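Local coordinates for coenzyme A transferase (Yersinia pestis, PDB 3QLI), which probably transfers coenzyme A between acyl-CoA thioesters and free carboxylic acids such as acetate, at residues A[49-52]-A[53-56]; A[34-37]-A[38-42]; A[264-267]-A[268-272]. One frame throughout, in Å; residues are numbered along the deposited sequence.

Interactions 2 and 1 follow each other: residues 34-42 enter strand 41-44, and residues 49-56 carry the chain from that strand into helix 52-63. Their centres are 16 Å and their nearest atoms about 5 Å apart. Interaction 3 joins strand 265-266 to helix 268-276, its centre 24 Å from that of interaction 1 and 35 Å from that of interaction 2. The coenzyme A site relates interactions 1 and 3: Glu-264, to which coenzyme A is covalently linked in a complex of this protein though not here, begins residues 264-272, while the Glu-50 side chain lies about 6 Å from that of Glu-76, which also binds it. Interaction 2 is remote from these sites.

Interaction 1 (A[49-52]-A[53-56]); sequences AEPP and ALLK
Glu-50 meets the start of helix 52-63 through its aliphatic stem, Glu-50 CB lying 3.9 Å from Leu-55 CD1. With chi1 at -58°, CG swings beside its own backbone N, and the extended chain takes the carboxylate to weak hydrogen bonds with Ala-78 N and Ala-81 N. Pro-51, the N-cap residue, contributes in two ways. Pro-51 O accepts the first helical bond from Leu-55 N at 2.9 Å. Its ring touches two leucines: Pro-51 CB is 4.0 Å from Leu-54 CD1, the side chains crossing at about a right angle, while Pro-51 CD reaches Leu-55 CD1 at 3.9 Å. Leu-55 CG also lies 3.2 Å from Pro-51 O, which places the leucine side chain beside the accepting carbonyl. Pro-52 continues the helical pattern, Pro-52 O receiving Lys-56 N at 2.9 Å. Pro-51 has no side-chain acceptor; the amides Ala-53 N and Leu-54 N instead bond to Glu-179 of strand 175-180, far along the sequence, a carboxylate placed where it would favourably meet the positive end of the helix dipole. Around this turn, Pro-51 and Leu-55 rest on Met-145 of strand 143-148, Leu-54 on Ile-177 of strand 175-180, and Leu-55 on Ile-80 of helix 79-83.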
loop_
_atom_site.group_PDB
_atom_site.type_symbol
_atom_site.label_atom_id
_atom_site.label_comp_id
_atom_site.label_asym_id
_atom_site.label_seq_id
_atom_site.Cartn_x
_atom_site.Cartn_y
_atom_site.Cartn_z
ATOM N N ALA A 49 11.404 0.040 25.643
ATOM C CA ALA A 49 12.594 -0.724 25.281
ATOM C C ALA A 49 13.885 0.113 25.309
ATOM O O ALA A 49 14.969 -0.434 25.493
ATOM C CB ALA A 49 12.412 -1.389 23.926
ATOM N N GLU A 50 13.779 1.426 25.102
ATOM C CA GLU A 50 14.969 2.279 25.100
ATOM C C GLU A 50 15.656 2.110 26.453
ATOM O O GLU A 50 14.999 2.132 27.491
ATOM C CB GLU A 50 14.583 3.744 24.865
ATOM C CG GLU A 50 13.823 3.992 23.562
ATOM C CD GLU A 50 13.371 5.435 23.397
ATOM O OE1 GLU A 50 13.313 6.168 24.404
ATOM O OE2 GLU A 50 13.068 5.836 22.255
ATOM N N PRO A 51 16.976 1.936 26.445
ATOM C CA PRO A 51 17.704 1.661 27.694
ATOM C C PRO A 51 18.267 2.921 28.382
ATOM O O PRO A 51 19.229 3.501 27.893
ATOM C CB PRO A 51 18.828 0.720 27.233
ATOM C CG PRO A 51 19.096 1.140 25.824
ATOM C CD PRO A 51 17.794 1.658 25.251
ATOM N N PRO A 52 17.666 3.336 29.511
ATOM C CA PRO A 52 18.013 4.635 30.109
ATOM C C PRO A 52 19.454 4.775 30.574
ATOM O O PRO A 52 20.014 5.852 30.406
ATOM C CB PRO A 52 17.058 4.749 31.311
ATOM C CG PRO A 52 16.597 3.329 31.579
ATOM C CD PRO A 52 16.528 2.704 30.206
ATOM N N ALA A 53 20.049 3.737 31.141
ATOM C CA ALA A 53 21.416 3.882 31.638
ATOM C C ALA A 53 22.423 3.956 30.489
ATOM O O ALA A 53 23.376 4.750 30.519
ATOM C CB ALA A 53 21.767 2.755 32.612
ATOM N N LEU A 54 22.201 3.134 29.468
ATOM C CA LEU A 54 23.062 3.131 28.284
ATOM C C LEU A 54 22.916 4.446 27.530
ATOM O O LEU A 54 23.904 5.012 27.073
ATOM C CB LEU A 54 22.731 1.944 27.358
ATOM C CG LEU A 54 23.106 0.561 27.902
ATOM C CD1 LEU A 54 22.586 -0.563 26.986
ATOM C CD2 LEU A 54 24.625 0.432 28.088
ATOM N N LEU A 55 21.693 4.936 27.400
ATOM C CA LEU A 55 21.472 6.185 26.674
ATOM C C LEU A 55 22.020 7.399 27.435
ATOM O O LEU A 55 22.531 8.343 26.825
ATOM C CB LEU A 55 19.994 6.373 26.340
ATOM C CG LEU A 55 19.485 5.348 25.315
ATOM C CD1 LEU A 55 17.998 5.552 25.078
ATOM C CD2 LEU A 55 20.256 5.421 23.993
ATOM N N LYS A 56 21.923 7.376 28.761
ATOM C CA LYS A 56 22.543 8.449 29.539
ATOM C C LYS A 56 24.056 8.441 29.336
ATOM O O LYS A 56 24.675 9.496 29.130
ATOM C CB LYS A 56 22.199 8.329 31.027
ATOM C CG LYS A 56 22.890 9.376 31.899
ATOM C CD LYS A 56 22.512 9.193 33.364
ATOM C CE LYS A 56 23.301 10.138 34.257
ATOM N NZ LYS A 56 22.714 11.505 34.262
#

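Interaction 2 (A[34-37]-A[38-42])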
loop_
_atom_site.group_PDB
_atom_site.type_symbol
_atom_site.label_atom_id
_atom_site.label_comp_id
_atom_site.label_asym_id
_atom_site.label_seq_id
_atom_site.Cartn_x
_atom_site.Cartn_y
_atom_site.Cartn_z
ATOM N N SER A 34 31.635 2.866 25.419
ATOM C CA SER A 34 32.898 3.559 25.165
ATOM C C SER A 34 33.545 3.181 23.837
ATOM O O SER A 34 34.368 3.931 23.310
ATOM C CB SER A 34 33.890 3.315 26.303
ATOM O OG SER A 34 34.362 1.980 26.279
ATOM N N SER A 35 33.191 2.022 23.288
ATOM C CA SER A 35 33.866 1.569 22.072
ATOM C C SER A 35 33.054 1.765 20.804
ATOM O O SER A 35 33.499 1.379 19.732
ATOM C CB SER A 35 34.305 0.112 22.195
ATOM O OG SER A 35 33.170 -0.723 22.345
ATOM N N ILE A 36 31.876 2.373 20.925
ATOM C CA ILE A 36 31.066 2.717 19.768
ATOM C C ILE A 36 31.853 3.703 18.906
ATOM O O ILE A 36 32.318 4.727 19.405
ATOM C CB ILE A 36 29.718 3.358 20.195
ATOM C CG1 ILE A 36 28.860 2.347 20.977
ATOM C CG2 ILE A 36 28.960 3.867 18.972
ATOM C CD1 ILE A 36 27.633 2.961 21.645
ATOM N N ALA A 37 32.019 3.387 17.625
ATOM C CA ALA A 37 32.788 4.256 16.725
ATOM C C ALA A 37 32.031 5.521 16.332
ATOM O O ALA A 37 30.796 5.514 16.225
ATOM C CB ALA A 37 33.210 3.480 15.463
ATOM N N SER A 38 32.766 6.615 16.123
ATOM C CA SER A 38 32.182 7.782 15.504
ATOM C C SER A 38 31.855 7.405 14.066
ATOM O O SER A 38 32.408 6.444 13.533
ATOM C CB SER A 38 33.175 8.953 15.536
ATOM O OG SER A 38 33.308 9.471 16.856
ATOM N N GLY A 39 30.968 8.150 13.425
ATOM C CA GLY A 39 30.617 7.848 12.046
ATOM C C GLY A 39 29.986 6.472 11.858
ATOM O O GLY A 39 30.049 5.909 10.761
ATOM N N SER A 40 29.396 5.920 12.919
ATOM C CA SER A 40 28.745 4.608 12.827
ATOM C C SER A 40 27.222 4.720 12.961
ATOM O O SER A 40 26.685 5.822 13.134
ATOM C CB SER A 40 29.308 3.625 13.863
ATOM O OG SER A 40 28.974 4.007 15.192
ATOM N N HIS A 41 26.537 3.581 12.859
ATOM C CA HIS A 41 25.073 3.544 12.914
ATOM C C HIS A 41 24.629 2.802 14.175
ATOM O O HIS A 41 25.005 1.644 14.389
ATOM C CB HIS A 41 24.480 2.809 11.701
ATOM C CG HIS A 41 24.754 3.466 10.380
ATOM N ND1 HIS A 41 24.506 2.839 9.177
ATOM C CD2 HIS A 41 25.243 4.694 10.069
ATOM C CE1 HIS A 41 24.828 3.649 8.181
ATOM N NE2 HIS A 41 25.286 4.779 8.695
ATOM N N LEU A 42 23.827 3.464 14.998
ATOM C CA LEU A 42 23.276 2.835 16.186
ATOM C C LEU A 42 21.760 2.767 16.091
ATOM O O LEU A 42 21.125 3.654 15.527
ATOM C CB LEU A 42 23.687 3.619 17.434
ATOM C CG LEU A 42 23.198 3.042 18.772
ATOM C CD1 LEU A 42 24.307 2.957 19.782
ATOM C CD2 LEU A 42 22.069 3.881 19.306
#
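Ser-40 OG donates to Ala-37 O at 2.6 Å, a short side-chain-to-backbone bond that ties the two ends of a tight turn. The hydroxyl comes from outside the carbonyl plane, tilted 28° from it, and meets the C=O at an angle of 138°. A chi1 of 67° explains the approach: OG sits between the backbone N and the carbonyl carbon of its own residue, leaning back over the turn. Ile-36 CG2 lies 3.8 Å from Ser-40 OG, an apolar flank to this bond. The other branch of the isoleucine extends to Ile-36 CD1, which touches Leu-42 CD1 at 3.8 Å, with the two side chains roughly perpendicular. Both also pack on Thr-143 of strand 143-148. Ser-38 turns its hydroxyl elsewhere, to Gly-68 N. Ala-37 to Ser-40 form a type II beta turn, with Gly-39 at its third position, where phi is positive. The turn delivers the chain into strand 41-44, flanked by strands 70-74 and 143-148 in a parallel sheet of order 3-2-1-4-5-6, the pattern of a Rossmann-like fold.

Interaction 3 (A[264-267]-A[268-272]); sequences EVLN and PGLVD
Asn-267 is a side-chain N-cap, accepting from Leu-270 N, at a strand-to-helix junction where strand 265-266 gives way to helix 268-276 after only one residue. The evidence is a bond from Leu-270 N to Asn-267 OD1, 2.8 Å long, with an N-H...O angle of 160°. The donor does not lie flat with its acceptor: Leu-270 N is tilted 33° from the plane of the Asn-267 side-chain carbonyl. The bond spans the three-residue interval expected of such a cap. The amide folds back over the first turn because a chi1 of 66° tucks CG between the two main-chain branches of its own residue. The other amide end is occupied too: ND2 makes a weak hydrogen bond to Gly-241 O, so both ends of the group have partners that would restrain its rotation. The backbone of the same residue adds a regular helical bond, Val-271 N to Asn-267 O at 3.1 Å, and Asp-272 N repeats the pattern with Pro-268 O.

An apolar contact accompanies the cap. Leu-266 CG lies against Val-271 CG2 at 3.8 Å, and Leu-266 CD1 is 4.0 Å from Leu-270 CB. Val-271 continues onto Met-302 and Tyr-305 of helix 300-306, while Leu-270 packs on Leu-238 and Met-240 of strand 237-240. Glu-264, which carries coenzyme A covalently in a complex of this protein, precedes the strand, and the Asn-267 side chain lies about 4 Å from that of Val-242, which contacts a second coenzyme A in a complex. Asn-267 OD1 also lies 3.1 Å from Leu-270 CB.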
loop_
_atom_site.group_PDB
_atom_site.type_symbol
_atom_site.label_atom_id
_atom_site.label_comp_id
_atom_site.label_asym_id
_atom_site.label_seq_id
_atom_site.Cartn_x
_atom_site.Cartn_y
_atom_site.Cartn_z
ATOM N N GLU A 264 -0.584 -4.727 16.183
ATOM C CA GLU A 264 0.778 -4.198 16.143
ATOM C C GLU A 264 1.218 -3.854 17.559
ATOM O O GLU A 264 2.171 -4.433 18.077
ATOM C CB GLU A 264 0.868 -2.971 15.244
ATOM C CG GLU A 264 2.296 -2.401 15.118
ATOM C CD GLU A 264 2.289 -1.008 14.507
ATOM O OE1 GLU A 264 1.823 -0.865 13.359
ATOM O OE2 GLU A 264 2.735 -0.062 15.186
ATOM N N VAL A 265 0.518 -2.916 18.190
ATOM C CA VAL A 265 0.810 -2.576 19.579
ATOM C C VAL A 265 -0.173 -3.253 20.546
ATOM O O VAL A 265 -1.397 -3.233 20.341
ATOM C CB VAL A 265 0.798 -1.037 19.826
ATOM C CG1 VAL A 265 -0.585 -0.488 19.642
ATOM C CG2 VAL A 265 1.287 -0.705 21.243
ATOM N N LEU A 266 0.372 -3.853 21.599
ATOM C CA LEU A 266 -0.457 -4.409 22.671
ATOM C C LEU A 266 -0.662 -3.323 23.728
ATOM O O LEU A 266 0.312 -2.740 24.222
ATOM C CB LEU A 266 0.196 -5.631 23.303
ATOM C CG LEU A 266 -0.606 -6.408 24.360
ATOM C CD1 LEU A 266 -1.853 -7.045 23.737
ATOM C CD2 LEU A 266 0.270 -7.498 24.998
ATOM N N ASN A 267 -1.927 -3.041 24.038
ATOM C CA ASN A 267 -2.300 -1.945 24.937
ATOM C C ASN A 267 -3.074 -2.454 26.156
ATOM O O ASN A 267 -3.526 -3.604 26.178
ATOM C CB ASN A 267 -3.130 -0.889 24.192
ATOM C CG ASN A 267 -4.482 -1.422 23.738
ATOM O OD1 ASN A 267 -4.821 -2.576 23.984
ATOM N ND2 ASN A 267 -5.269 -0.572 23.083
ATOM N N PRO A 268 -3.223 -1.608 27.181
ATOM C CA PRO A 268 -3.926 -2.048 28.396
ATOM C C PRO A 268 -5.366 -2.534 28.156
ATOM O O PRO A 268 -5.815 -3.459 28.834
ATOM C CB PRO A 268 -3.915 -0.790 29.269
ATOM C CG PRO A 268 -2.603 -0.105 28.870
ATOM C CD PRO A 268 -2.537 -0.314 27.369
ATOM N N GLY A 269 -6.074 -1.930 27.212
ATOM C CA GLY A 269 -7.427 -2.366 26.898
ATOM C C GLY A 269 -7.488 -3.802 26.406
ATOM O O GLY A 269 -8.328 -4.589 26.853
ATOM N N LEU A 270 -6.598 -4.152 25.475
ATOM C CA LEU A 270 -6.566 -5.506 24.948
ATOM C C LEU A 270 -6.186 -6.494 26.038
ATOM O O LEU A 270 -6.714 -7.603 26.099
ATOM C CB LEU A 270 -5.586 -5.617 23.767
ATOM C CG LEU A 270 -6.077 -5.036 22.436
ATOM C CD1 LEU A 270 -5.009 -5.161 21.350
ATOM C CD2 LEU A 270 -7.397 -5.703 22.003
ATOM N N VAL A 271 -5.261 -6.095 26.901
ATOM C CA VAL A 271 -4.800 -6.998 27.939
ATOM C C VAL A 271 -5.929 -7.230 28.937
ATOM O O VAL A 271 -6.058 -8.318 29.509
ATOM C CB VAL A 271 -3.547 -6.443 28.634
ATOM C CG1 VAL A 271 -3.277 -7.202 29.930
ATOM C CG2 VAL A 271 -2.353 -6.532 27.688
ATOM N N ASP A 272 -6.770 -6.216 29.127
ATOM C CA ASP A 272 -7.937 -6.380 30.013
ATOM C C ASP A 272 -8.868 -7.482 29.487
ATOM O O ASP A 272 -9.378 -8.312 30.256
ATOM C CB ASP A 272 -8.687 -5.054 30.163
ATOM C CG ASP A 272 -9.840 -5.144 31.141
ATOM O OD1 ASP A 272 -9.583 -5.251 32.360
ATOM O OD2 ASP A 272 -11.004 -5.096 30.692
#